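Elongation factor G (Thermus thermophilus, PDB 2DY1) probably works as a translation elongation factor that binds GTP with magnesium and hydrolyses it during ribosomal translocation. Local coordinates at residues T46-Y51 against V330-D335; A28-T33 against G65-L70; R10-V15 against V76-A81; T52-L57 against K437-D442. All coordinates share one frame; numbering follows the deposited sequence.

Contact 1. Residues T46-Y51 against V330-D335; sequences TTTTDY and VPMGKD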
loop_
_atom_site.group_PDB
_atom_site.type_symbol
_atom_site.label_atom_id
_atom_site.label_comp_id
_atom_site.label_asym_id
_atom_site.label_seq_id
_atom_site.Cartn_x
_atom_site.Cartn_y
_atom_site.Cartn_z
ATOM N N THR A 46 12.772 21.950 5.218
ATOM C CA THR A 46 12.535 23.009 4.249
ATOM C C THR A 46 12.349 22.586 2.785
ATOM O O THR A 46 12.501 23.415 1.900
ATOM C CB THR A 46 13.668 24.024 4.295
ATOM O OG1 THR A 46 14.913 23.321 4.311
ATOM C CG2 THR A 46 13.596 24.867 5.600
ATOM N N THR A 47 11.999 21.325 2.552
ATOM C CA THR A 47 11.788 20.879 1.174
ATOM C C THR A 47 10.351 21.117 0.748
ATOM O O THR A 47 9.448 21.209 1.571
ATOM C CB THR A 47 12.074 19.372 0.979
ATOM O OG1 THR A 47 11.105 18.577 1.672
ATOM C CG2 THR A 47 13.477 19.023 1.496
ATOM N N THR A 48 10.168 21.204 -0.563
ATOM C CA THR A 48 8.845 21.378 -1.150
ATOM C C THR A 48 7.978 20.136 -0.955
ATOM O O THR A 48 6.796 20.254 -0.624
ATOM C CB THR A 48 8.994 21.697 -2.654
ATOM O OG1 THR A 48 9.609 22.983 -2.788
ATOM C CG2 THR A 48 7.652 21.701 -3.383
ATOM N N THR A 49 8.540 18.938 -1.167
ATOM C CA THR A 49 7.768 17.707 -1.013
ATOM C C THR A 49 7.302 17.414 0.393
ATOM O O THR A 49 6.134 17.154 0.646
ATOM C CB THR A 49 8.565 16.469 -1.444
ATOM O OG1 THR A 49 8.963 16.637 -2.797
ATOM C CG2 THR A 49 7.718 15.192 -1.308
ATOM N N ASP A 50 8.248 17.407 1.318
ATOM C CA ASP A 50 7.923 17.074 2.677
ATOM C C ASP A 50 7.430 18.283 3.467
ATOM O O ASP A 50 8.211 19.001 4.093
ATOM C CB ASP A 50 9.152 16.413 3.328
ATOM C CG ASP A 50 9.508 15.051 2.688
ATOM O OD1 ASP A 50 8.687 14.477 1.926
ATOM O OD2 ASP A 50 10.606 14.514 2.981
ATOM N N TYR A 51 6.120 18.508 3.425
ATOM C CA TYR A 51 5.535 19.651 4.118
ATOM C C TYR A 51 4.505 19.301 5.193
ATOM O O TYR A 51 4.226 20.134 6.049
ATOM C CB TYR A 51 4.923 20.629 3.099
ATOM C CG TYR A 51 3.665 20.125 2.432
ATOM C CD1 TYR A 51 2.425 20.200 3.081
ATOM C CD2 TYR A 51 3.713 19.539 1.167
ATOM C CE1 TYR A 51 1.265 19.718 2.507
ATOM C CE2 TYR A 51 2.551 19.042 0.581
ATOM C CZ TYR A 51 1.332 19.135 1.239
ATOM O OH TYR A 51 0.169 18.672 0.626
ATOM N N VAL A 330 -1.527 23.954 -11.225
ATOM C CA VAL A 330 -0.505 22.912 -11.204
ATOM C C VAL A 330 0.046 22.983 -9.784
ATOM O O VAL A 330 0.345 24.065 -9.277
ATOM C CB VAL A 330 0.630 23.193 -12.197
ATOM C CG1 VAL A 330 1.796 22.290 -11.897
ATOM C CG2 VAL A 330 0.150 22.945 -13.648
ATOM N N PRO A 331 0.199 21.825 -9.125
ATOM C CA PRO A 331 0.719 21.814 -7.756
ATOM C C PRO A 331 2.238 21.767 -7.682
ATOM O O PRO A 331 2.902 21.190 -8.540
ATOM C CB PRO A 331 0.104 20.561 -7.161
ATOM C CG PRO A 331 -0.013 19.637 -8.336
ATOM C CD PRO A 331 -0.313 20.506 -9.528
ATOM N N MET A 332 2.778 22.452 -6.677
ATOM C CA MET A 332 4.219 22.430 -6.408
ATOM C C MET A 332 4.209 22.223 -4.912
ATOM O O MET A 332 4.071 23.179 -4.138
ATOM C CB MET A 332 4.915 23.744 -6.753
ATOM C CG MET A 332 6.395 23.715 -6.392
ATOM S SD MET A 332 7.315 25.112 -7.081
ATOM C CE MET A 332 7.410 24.652 -8.735
ATOM N N GLY A 333 4.356 20.975 -4.497
ATOM C CA GLY A 333 4.256 20.705 -3.070
ATOM C C GLY A 333 2.856 21.127 -2.642
ATOM O O GLY A 333 1.856 20.804 -3.300
ATOM N N LYS A 334 2.758 21.863 -1.541
ATOM C CA LYS A 334 1.457 22.291 -1.056
ATOM C C LYS A 334 0.856 23.497 -1.767
ATOM O O LYS A 334 -0.299 23.846 -1.495
ATOM C CB LYS A 334 1.540 22.592 0.448
ATOM C CG LYS A 334 2.148 23.940 0.839
ATOM C CD LYS A 334 2.281 23.994 2.362
ATOM C CE LYS A 334 2.847 25.327 2.808
ATOM N NZ LYS A 334 2.959 25.339 4.304
ATOM N N ASP A 335 1.614 24.128 -2.668
ATOM C CA ASP A 335 1.127 25.323 -3.372
ATOM C C ASP A 335 0.400 24.974 -4.669
ATOM O O ASP A 335 0.715 23.976 -5.309
ATOM C CB ASP A 335 2.294 26.267 -3.682
ATOM C CG ASP A 335 2.869 26.923 -2.427
ATOM O OD1 ASP A 335 4.030 26.650 -2.074
ATOM O OD2 ASP A 335 2.149 27.710 -1.797
HETATM O O HOH W 1 5.259 22.453 -0.209
#
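Met332, at the end of its strand, meets the loop through its CG, which lies 3.8 Å from Thr48 CG2. Held anti to the Thr48 backbone N, that methyl faces the turn, while OG1 bonds Lys36. Gly333 comes next: Thr48 CG2 sits 3.6 Å from Gly333 CA, and the same CA makes a CA-H...O contact with Thr48 O. Gly333 is the second residue of the type II' turn from Met332 to Asp335, and its positive phi of 61° favours a glycine. At Lys334 the backbone N reaches the loop through a water, which it holds at 2.9 Å and which donates to Thr48 O at 2.7 Å. Lys334 CB lies over the centre of the Tyr51 ring, 3.4 Å from its centroid and 7° off the normal, a CH-pi contact; beyond CG the lysine runs out, extended. With an alanine at Tyr51 the Lys334 methylene would probably lose its aromatic floor, and Asp294 the hydroxyl it bonds. The 46-51 loop, between the P-loop helix and magnesium-binding Thr61, probably corresponds to switch Ⅰ, as in other translational GTPases, here resting on a beta hairpin turn of domain 2.

Contact 2. Residues A28-T33 against G65-L70; sequences ALLYKT and GVAPLL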
loop_
_atom_site.group_PDB
_atom_site.type_symbol
_atom_site.label_atom_id
_atom_site.label_comp_id
_atom_site.label_asym_id
_atom_site.label_seq_id
_atom_site.Cartn_x
_atom_site.Cartn_y
_atom_site.Cartn_z
ATOM N N ALA A 28 16.941 19.731 -5.556
ATOM C CA ALA A 28 18.008 20.233 -6.421
ATOM C C ALA A 28 17.466 20.607 -7.799
ATOM O O ALA A 28 17.869 21.618 -8.367
ATOM C CB ALA A 28 19.141 19.179 -6.551
ATOM N N LEU A 29 16.554 19.795 -8.325
ATOM C CA LEU A 29 15.951 20.089 -9.625
ATOM C C LEU A 29 15.098 21.369 -9.538
ATOM O O LEU A 29 15.121 22.226 -10.456
ATOM C CB LEU A 29 15.103 18.894 -10.077
ATOM C CG LEU A 29 15.901 17.687 -10.577
ATOM C CD1 LEU A 29 15.084 16.417 -10.511
ATOM C CD2 LEU A 29 16.366 17.980 -12.017
ATOM N N LEU A 30 14.349 21.535 -8.443
ATOM C CA LEU A 30 13.529 22.748 -8.297
ATOM C C LEU A 30 14.432 23.990 -8.198
ATOM O O LEU A 30 14.166 25.036 -8.822
ATOM C CB LEU A 30 12.645 22.645 -7.042
ATOM C CG LEU A 30 11.491 21.643 -7.175
ATOM C CD1 LEU A 30 10.876 21.330 -5.811
ATOM C CD2 LEU A 30 10.424 22.231 -8.111
ATOM N N TYR A 31 15.520 23.866 -7.448
ATOM C CA TYR A 31 16.448 24.979 -7.308
ATOM C C TYR A 31 17.183 25.290 -8.612
ATOM O O TYR A 31 17.193 26.448 -9.064
ATOM C CB TYR A 31 17.479 24.695 -6.199
ATOM C CG TYR A 31 18.621 25.693 -6.177
ATOM C CD1 TYR A 31 19.907 25.308 -6.548
ATOM C CD2 TYR A 31 18.397 27.032 -5.859
ATOM C CE1 TYR A 31 20.945 26.236 -6.609
ATOM C CE2 TYR A 31 19.432 27.968 -5.916
ATOM C CZ TYR A 31 20.695 27.563 -6.291
ATOM O OH TYR A 31 21.705 28.494 -6.351
ATOM N N LYS A 32 17.743 24.259 -9.253
ATOM C CA LYS A 32 18.521 24.492 -10.465
ATOM C C LYS A 32 17.728 25.021 -11.646
ATOM O O LYS A 32 18.294 25.719 -12.488
ATOM C CB LYS A 32 19.283 23.226 -10.872
ATOM C CG LYS A 32 20.454 22.873 -9.960
ATOM C CD LYS A 32 21.512 23.960 -9.967
ATOM C CE LYS A 32 22.771 23.503 -10.668
ATOM N NZ LYS A 32 23.726 24.631 -10.850
ATOM N N THR A 33 16.439 24.695 -11.711
ATOM C CA THR A 33 15.585 25.192 -12.791
ATOM C C THR A 33 15.000 26.561 -12.448
ATOM O O THR A 33 14.332 27.185 -13.278
ATOM C CB THR A 33 14.412 24.229 -13.114
ATOM O OG1 THR A 33 13.634 24.000 -11.930
ATOM C CG2 THR A 33 14.930 22.881 -13.642
ATOM N N GLY A 65 4.818 14.374 -3.399
ATOM C CA GLY A 65 4.833 15.798 -3.708
ATOM C C GLY A 65 5.066 15.984 -5.200
ATOM O O GLY A 65 5.837 15.264 -5.814
ATOM N N VAL A 66 4.370 16.949 -5.788
ATOM C CA VAL A 66 4.533 17.240 -7.209
ATOM C C VAL A 66 5.556 18.355 -7.397
ATOM O O VAL A 66 5.545 19.371 -6.678
ATOM C CB VAL A 66 3.180 17.675 -7.834
ATOM C CG1 VAL A 66 3.371 17.942 -9.331
ATOM C CG2 VAL A 66 2.132 16.578 -7.619
ATOM N N ALA A 67 6.496 18.134 -8.307
ATOM C CA ALA A 67 7.488 19.133 -8.663
ATOM C C ALA A 67 7.307 19.367 -10.162
ATOM O O ALA A 67 7.742 18.565 -10.977
ATOM C CB ALA A 67 8.906 18.620 -8.365
ATOM N N PRO A 68 6.629 20.452 -10.536
ATOM C CA PRO A 68 6.376 20.780 -11.951
ATOM C C PRO A 68 7.554 21.515 -12.559
ATOM O O PRO A 68 7.572 22.736 -12.612
ATOM C CB PRO A 68 5.104 21.626 -11.873
ATOM C CG PRO A 68 5.307 22.417 -10.577
ATOM C CD PRO A 68 6.006 21.438 -9.622
ATOM N N LEU A 69 8.521 20.761 -13.064
ATOM C CA LEU A 69 9.729 21.371 -13.595
ATOM C C LEU A 69 9.596 21.956 -14.981
ATOM O O LEU A 69 8.961 21.363 -15.859
ATOM C CB LEU A 69 10.865 20.340 -13.596
ATOM C CG LEU A 69 11.094 19.629 -12.259
ATOM C CD1 LEU A 69 12.101 18.471 -12.450
ATOM C CD2 LEU A 69 11.644 20.620 -11.220
ATOM N N LEU A 70 10.178 23.140 -15.145
ATOM C CA LEU A 70 10.189 23.845 -16.424
ATOM C C LEU A 70 11.655 24.024 -16.796
ATOM O O LEU A 70 12.451 24.511 -15.997
ATOM C CB LEU A 70 9.510 25.203 -16.280
ATOM C CG LEU A 70 9.591 26.122 -17.501
ATOM C CD1 LEU A 70 8.806 25.520 -18.662
ATOM C CD2 LEU A 70 9.021 27.487 -17.129
HETATM O O HOH W 2 11.130 24.488 -12.697
HETATM O O HOH W 3 13.985 26.809 -15.984
#
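Helix 28-32 lies across strand 65-70 with axes 8.7 Å apart and their directions 38° from parallel, Leu30 set opposite Leu69 and Thr33 opposite Leu70 in the register. Leu69 is the side chain that does most of the touching, and it spreads its two methyls under the helix. CD1 of Leu69 goes to Leu29 CB at 3.8 Å, the two leucines crossing at about a right angle. CD2 of Leu69 takes Leu30 CD2 at 3.7 Å. Leu30 leaves the helix at a slant to the strand; with chi1 at -72° its CG lies anti to the carbonyl carbon, and the far end of the chain swings back so that CD2 also rests on Ala67 CB, 3.9 Å away. This is the layering of the P-loop NTPase fold: the helix that follows the P-loop covers one face of the central sheet, here near its edge strand. Leu29 also touches Val261 of helix 261-271.

At Thr33 the contact turns polar. Thr33 OG1 donates to Leu29 O at 2.7 Å, and that carbonyl also takes the Thr33 N-H. The same hydroxyl accepts from a water, 2.7 Å away from Thr33 OG1, that in turn receives the Leu70 N-H. A valine in place of Thr33 would probably leave that water without its acceptor and Leu29 O with one donor fewer. A second water donates to both Thr33 O and Leu70 O, while Thr33 CB packs 3.5 Å from Leu70 O.

Contact 3. Residues R10-V15 against V76-A81; sequences RTVALV and VFLLDA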
loop_
_atom_site.group_PDB
_atom_site.type_symbol
_atom_site.label_atom_id
_atom_site.label_comp_id
_atom_site.label_asym_id
_atom_site.label_seq_id
_atom_site.Cartn_x
_atom_site.Cartn_y
_atom_site.Cartn_z
ATOM N N ARG A 10 6.844 15.509 -20.008
ATOM C CA ARG A 10 7.045 14.156 -19.488
ATOM C C ARG A 10 6.404 14.101 -18.100
ATOM O O ARG A 10 6.400 15.096 -17.386
ATOM C CB ARG A 10 8.528 13.822 -19.290
ATOM C CG ARG A 10 9.419 13.956 -20.507
ATOM C CD ARG A 10 9.110 12.902 -21.536
ATOM N NE ARG A 10 10.030 13.026 -22.663
ATOM C CZ ARG A 10 9.759 13.691 -23.778
ATOM N NH1 ARG A 10 8.592 14.303 -23.912
ATOM N NH2 ARG A 10 10.639 13.696 -24.774
ATOM N N THR A 11 5.844 12.955 -17.740
ATOM C CA THR A 11 5.302 12.748 -16.393
ATOM C C THR A 11 6.132 11.571 -15.870
ATOM O O THR A 11 6.112 10.477 -16.446
ATOM C CB THR A 11 3.826 12.349 -16.380
ATOM O OG1 THR A 11 3.082 13.254 -17.211
ATOM C CG2 THR A 11 3.278 12.464 -14.951
ATOM N N VAL A 12 6.788 11.772 -14.733
ATOM C CA VAL A 12 7.712 10.765 -14.212
ATOM C C VAL A 12 7.538 10.568 -12.717
ATOM O O VAL A 12 7.463 11.559 -11.987
ATOM C CB VAL A 12 9.182 11.237 -14.479
ATOM C CG1 VAL A 12 10.193 10.224 -13.933
ATOM C CG2 VAL A 12 9.404 11.457 -15.993
ATOM N N ALA A 13 7.472 9.307 -12.266
ATOM C CA ALA A 13 7.376 9.031 -10.819
ATOM C C ALA A 13 8.783 8.700 -10.343
ATOM O O ALA A 13 9.438 7.849 -10.935
ATOM C CB ALA A 13 6.479 7.846 -10.550
ATOM N N LEU A 14 9.222 9.363 -9.277
ATOM C CA LEU A 14 10.560 9.154 -8.704
ATOM C C LEU A 14 10.312 8.249 -7.494
ATOM O O LEU A 14 9.671 8.652 -6.493
ATOM C CB LEU A 14 11.140 10.508 -8.289
ATOM C CG LEU A 14 12.430 10.502 -7.473
ATOM C CD1 LEU A 14 13.534 9.738 -8.203
ATOM C CD2 LEU A 14 12.839 11.947 -7.273
ATOM N N VAL A 15 10.830 7.025 -7.580
ATOM C CA VAL A 15 10.611 6.009 -6.556
ATOM C C VAL A 15 11.934 5.397 -6.150
ATOM O O VAL A 15 12.962 5.660 -6.774
ATOM C CB VAL A 15 9.692 4.897 -7.089
ATOM C CG1 VAL A 15 8.295 5.473 -7.360
ATOM C CG2 VAL A 15 10.251 4.317 -8.421
ATOM N N VAL A 76 8.619 18.775 -17.078
ATOM C CA VAL A 76 8.670 17.433 -16.541
ATOM C C VAL A 76 7.889 17.490 -15.251
ATOM O O VAL A 76 8.272 18.214 -14.334
ATOM C CB VAL A 76 10.113 16.962 -16.260
ATOM C CG1 VAL A 76 10.090 15.618 -15.543
ATOM C CG2 VAL A 76 10.870 16.863 -17.588
ATOM N N PHE A 77 6.762 16.773 -15.202
ATOM C CA PHE A 77 5.986 16.744 -13.961
ATOM C C PHE A 77 6.549 15.565 -13.204
ATOM O O PHE A 77 6.271 14.418 -13.536
ATOM C CB PHE A 77 4.495 16.594 -14.262
ATOM C CG PHE A 77 3.891 17.843 -14.847
ATOM C CD1 PHE A 77 4.005 18.103 -16.208
ATOM C CD2 PHE A 77 3.304 18.809 -14.028
ATOM C CE1 PHE A 77 3.561 19.311 -16.758
ATOM C CE2 PHE A 77 2.854 20.022 -14.568
ATOM C CZ PHE A 77 2.986 20.276 -15.931
ATOM N N LEU A 78 7.335 15.871 -12.166
ATOM C CA LEU A 78 8.020 14.849 -11.374
ATOM C C LEU A 78 7.245 14.586 -10.096
ATOM O O LEU A 78 6.936 15.512 -9.357
ATOM C CB LEU A 78 9.442 15.332 -11.035
ATOM C CG LEU A 78 10.384 14.343 -10.333
ATOM C CD1 LEU A 78 10.707 13.170 -11.275
ATOM C CD2 LEU A 78 11.677 15.074 -9.927
ATOM N N LEU A 79 6.929 13.321 -9.850
ATOM C CA LEU A 79 6.181 12.960 -8.639
ATOM C C LEU A 79 7.184 12.338 -7.666
ATOM O O LEU A 79 7.664 11.231 -7.891
ATOM C CB LEU A 79 5.074 11.968 -8.988
ATOM C CG LEU A 79 4.230 12.418 -10.195
ATOM C CD1 LEU A 79 3.117 11.407 -10.461
ATOM C CD2 LEU A 79 3.624 13.794 -9.921
ATOM N N ASP A 80 7.484 13.064 -6.580
ATOM C CA ASP A 80 8.475 12.624 -5.574
ATOM C C ASP A 80 7.701 11.757 -4.584
ATOM O O ASP A 80 6.976 12.254 -3.716
ATOM C CB ASP A 80 9.099 13.873 -4.909
ATOM C CG ASP A 80 10.083 13.531 -3.809
ATOM O OD1 ASP A 80 10.573 12.392 -3.812
ATOM O OD2 ASP A 80 10.358 14.413 -2.947
ATOM N N ALA A 81 7.850 10.453 -4.740
ATOM C CA ALA A 81 7.071 9.477 -3.978
ATOM C C ALA A 81 7.734 8.951 -2.731
ATOM O O ALA A 81 8.947 9.112 -2.556
ATOM C CB ALA A 81 6.738 8.279 -4.917
#
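Arg10 and Val76 begin a parallel ladder of two strands, 4.7 Å apart at their axes, that runs to Leu14 and Asp80. Five backbone bonds hold the segments together, from Phe77 N to Arg10 O (2.8 Å) up to one from Ala81 N to Leu14 O (3.1 Å); Val12 bonds Phe77 O with its N-H and Leu79 N with its C=O, and Leu79 O in turn takes Leu14 N. Leu78 shows how the side chains fill one face. Its CB, 4.3 Å from Ala67 CB, borders the next strand. CG stands anti to the backbone N (chi1 -174°) and branches two ways. Leu78 CD1 bends back over the partner strand, 3.7 Å from Val12 O, 4.0 Å from Val12 CG1 and equally near Leu14 CB. Leu78 CD2 leaves the strand pair and packs 3.7 Å from Leu29 CD1 of the overlying helix.

Two residues further, on the same face, Asp80 lies beside Leu14 and carries its OD2 to the hydroxyls of Thr23 and Thr49. Asp80 is the first residue of the DxxG sequence of GTPases, and its side chain is about 4 Å from the bound magnesium, consistent with a second-shell role through Thr23. Helices 22-32 and 261-271 cover the Val12 and Leu78 face, helix 88-97 lies against Ala13, Leu79 and Ala81, and strands 65-71 and 100-106 flank the pair within the sheet.

Contact 4. Residues T52-L57 against K437-D442; sequences TPEAKL and KERLQD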
loop_
_atom_site.group_PDB
_atom_site.type_symbol
_atom_site.label_atom_id
_atom_site.label_comp_id
_atom_site.label_asym_id
_atom_site.label_seq_id
_atom_site.Cartn_x
_atom_site.Cartn_y
_atom_site.Cartn_z
ATOM N N THR A 52 3.921 18.101 5.171
ATOM C CA THR A 52 2.958 17.778 6.229
ATOM C C THR A 52 3.716 17.521 7.528
ATOM O O THR A 52 4.915 17.220 7.517
ATOM C CB THR A 52 2.135 16.513 5.930
ATOM O OG1 THR A 52 3.013 15.381 5.868
ATOM C CG2 THR A 52 1.365 16.673 4.615
ATOM N N PRO A 53 3.045 17.668 8.677
ATOM C CA PRO A 53 3.719 17.433 9.950
ATOM C C PRO A 53 4.321 16.034 10.056
ATOM O O PRO A 53 5.390 15.834 10.643
ATOM C CB PRO A 53 2.599 17.630 10.985
ATOM C CG PRO A 53 1.716 18.627 10.325
ATOM C CD PRO A 53 1.663 18.135 8.880
ATOM N N GLU A 54 3.628 15.055 9.472
ATOM C CA GLU A 54 4.074 13.682 9.553
ATOM C C GLU A 54 5.354 13.483 8.750
ATOM O O GLU A 54 6.282 12.817 9.205
ATOM C CB GLU A 54 2.975 12.754 9.034
ATOM C CG GLU A 54 1.640 12.800 9.865
ATOM C CD GLU A 54 0.886 14.129 9.760
ATOM O OE1 GLU A 54 0.805 14.719 8.654
ATOM O OE2 GLU A 54 0.353 14.601 10.809
ATOM N N ALA A 55 5.401 14.058 7.550
ATOM C CA ALA A 55 6.601 13.930 6.712
ATOM C C ALA A 55 7.822 14.542 7.370
ATOM O O ALA A 55 8.909 13.975 7.316
ATOM C CB ALA A 55 6.371 14.603 5.342
ATOM N N LYS A 56 7.647 15.704 7.987
ATOM C CA LYS A 56 8.761 16.372 8.628
ATOM C C LYS A 56 9.174 15.679 9.917
ATOM O O LYS A 56 10.359 15.434 10.126
ATOM C CB LYS A 56 8.403 17.843 8.857
ATOM C CG LYS A 56 8.170 18.591 7.517
ATOM C CD LYS A 56 7.422 19.910 7.719
ATOM C CE LYS A 56 8.274 20.955 8.379
ATOM N NZ LYS A 56 7.512 22.224 8.494
ATOM N N LEU A 57 8.209 15.312 10.758
ATOM C CA LEU A 57 8.545 14.654 12.022
ATOM C C LEU A 57 9.324 13.363 11.788
ATOM O O LEU A 57 10.348 13.103 12.448
ATOM C CB LEU A 57 7.267 14.345 12.808
ATOM C CG LEU A 57 7.521 13.638 14.136
ATOM C CD1 LEU A 57 8.284 14.589 15.066
ATOM C CD2 LEU A 57 6.191 13.215 14.746
ATOM N N LYS A 437 -2.428 8.415 13.156
ATOM C CA LYS A 437 -2.761 8.974 14.466
ATOM C C LYS A 437 -2.398 10.454 14.477
ATOM O O LYS A 437 -3.146 11.297 14.983
ATOM C CB LYS A 437 -1.980 8.232 15.555
ATOM C CG LYS A 437 -2.186 8.800 16.949
ATOM C CD LYS A 437 -1.495 7.930 17.996
ATOM C CE LYS A 437 -1.729 8.541 19.386
ATOM N NZ LYS A 437 -0.868 7.874 20.404
ATOM N N GLU A 438 -1.221 10.762 13.944
ATOM C CA GLU A 438 -0.752 12.138 13.865
ATOM C C GLU A 438 -1.648 12.976 12.975
ATOM O O GLU A 438 -1.902 14.135 13.278
ATOM C CB GLU A 438 0.690 12.174 13.328
ATOM C CG GLU A 438 1.673 11.556 14.315
ATOM C CD GLU A 438 3.023 11.217 13.694
ATOM O OE1 GLU A 438 3.416 11.848 12.691
ATOM O OE2 GLU A 438 3.711 10.324 14.239
ATOM N N ARG A 439 -2.113 12.396 11.865
ATOM C CA ARG A 439 -2.954 13.163 10.973
ATOM C C ARG A 439 -4.288 13.514 11.636
ATOM O O ARG A 439 -4.777 14.631 11.449
ATOM C CB ARG A 439 -3.155 12.405 9.642
ATOM C CG ARG A 439 -3.760 13.287 8.561
ATOM C CD ARG A 439 -2.876 14.483 8.278
ATOM N NE ARG A 439 -3.171 15.091 6.973
ATOM C CZ ARG A 439 -2.650 16.244 6.577
ATOM N NH1 ARG A 439 -1.821 16.919 7.383
ATOM N NH2 ARG A 439 -2.922 16.723 5.363
ATOM N N LEU A 440 -4.861 12.578 12.395
ATOM C CA LEU A 440 -6.111 12.832 13.110
ATOM C C LEU A 440 -5.848 13.998 14.085
ATOM O O LEU A 440 -6.696 14.879 14.263
ATOM C CB LEU A 440 -6.551 11.563 13.849
ATOM C CG LEU A 440 -7.047 10.475 12.882
ATOM C CD1 LEU A 440 -7.250 9.139 13.581
ATOM C CD2 LEU A 440 -8.379 10.953 12.268
ATOM N N GLN A 441 -4.662 14.013 14.694
ATOM C CA GLN A 441 -4.292 15.112 15.608
ATOM C C GLN A 441 -4.252 16.452 14.835
ATOM O O GLN A 441 -4.635 17.494 15.360
ATOM C CB GLN A 441 -2.927 14.791 16.242
ATOM C CG GLN A 441 -2.228 15.933 16.977
ATOM C CD GLN A 441 -0.818 15.528 17.428
ATOM O OE1 GLN A 441 -0.003 15.007 16.629
ATOM N NE2 GLN A 441 -0.529 15.746 18.699
ATOM N N ASP A 442 -3.782 16.438 13.585
ATOM C CA ASP A 442 -3.733 17.660 12.790
ATOM C C ASP A 442 -5.135 18.169 12.556
ATOM O O ASP A 442 -5.339 19.374 12.401
ATOM C CB ASP A 442 -3.113 17.436 11.405
ATOM C CG ASP A 442 -1.683 16.974 11.460
ATOM O OD1 ASP A 442 -1.031 17.129 12.511
ATOM O OD2 ASP A 442 -1.194 16.460 10.416
#
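The Arg439 guanidinium meets Glu54 and Asp442 in different ways. Asp442 OD2 lies at its edge, in plane, and accepts from Arg439 NH1 at 3.1 Å, on the anti side of the carboxylate. Glu54 OE1 stands well out of that plane, 3.7 Å from Arg439 NH1, with the two groups turned 70° apart; this is a long salt bridge of charge alone. Thr52 CG2 and Pro53 CD approach the guanidinium obliquely, and Asp294 and Glu408 pair with NH2 and NE. The carboxylates of Glu54 and Asp442 come from opposite directions, planes 51° apart, with Glu54 OE2 only 2.5 Å from Asp442 OD2, so one of the acids probably carries a proton. Glu54 gets there by bending at chi2 (68°). Glu54 CG lies 3.5 Å from Glu438 OE1, as the two glutamates slide past each other, and Leu57 CD2 packs 3.7 Å from the same oxygen. Glu438 OE2 bonds His58. Thr52 OG1 accepts from Ala55 N as the N-cap of the short helix. The arrangement is a salt-bridge network between two helices, joining the short helix 53-57, probably part of the switch Ⅰ region, in the GTP-binding domain to helix 430-442 of domain III.

Starting from the N terminus, strand 10-15 opens contact 3 and segment 28-33 opens contact 2; the loop after it starts contact 1 at 46-51 and contact 4 at 52-57. Contact 2 closes first, when the chain reaches 65-70, and contact 3 closes round it at 76-81, so the two nest within the GTP-binding domain and share neighbouring strands of its sheet. Contacts 1 and 4 cross both, and each other, because their partners come much later: 330-335 in domain 2 and 437-442 in domain III. A backbone bond between Gly333 and Val66 ties contact 1 to the sheet; contact 4 touches only contact 1.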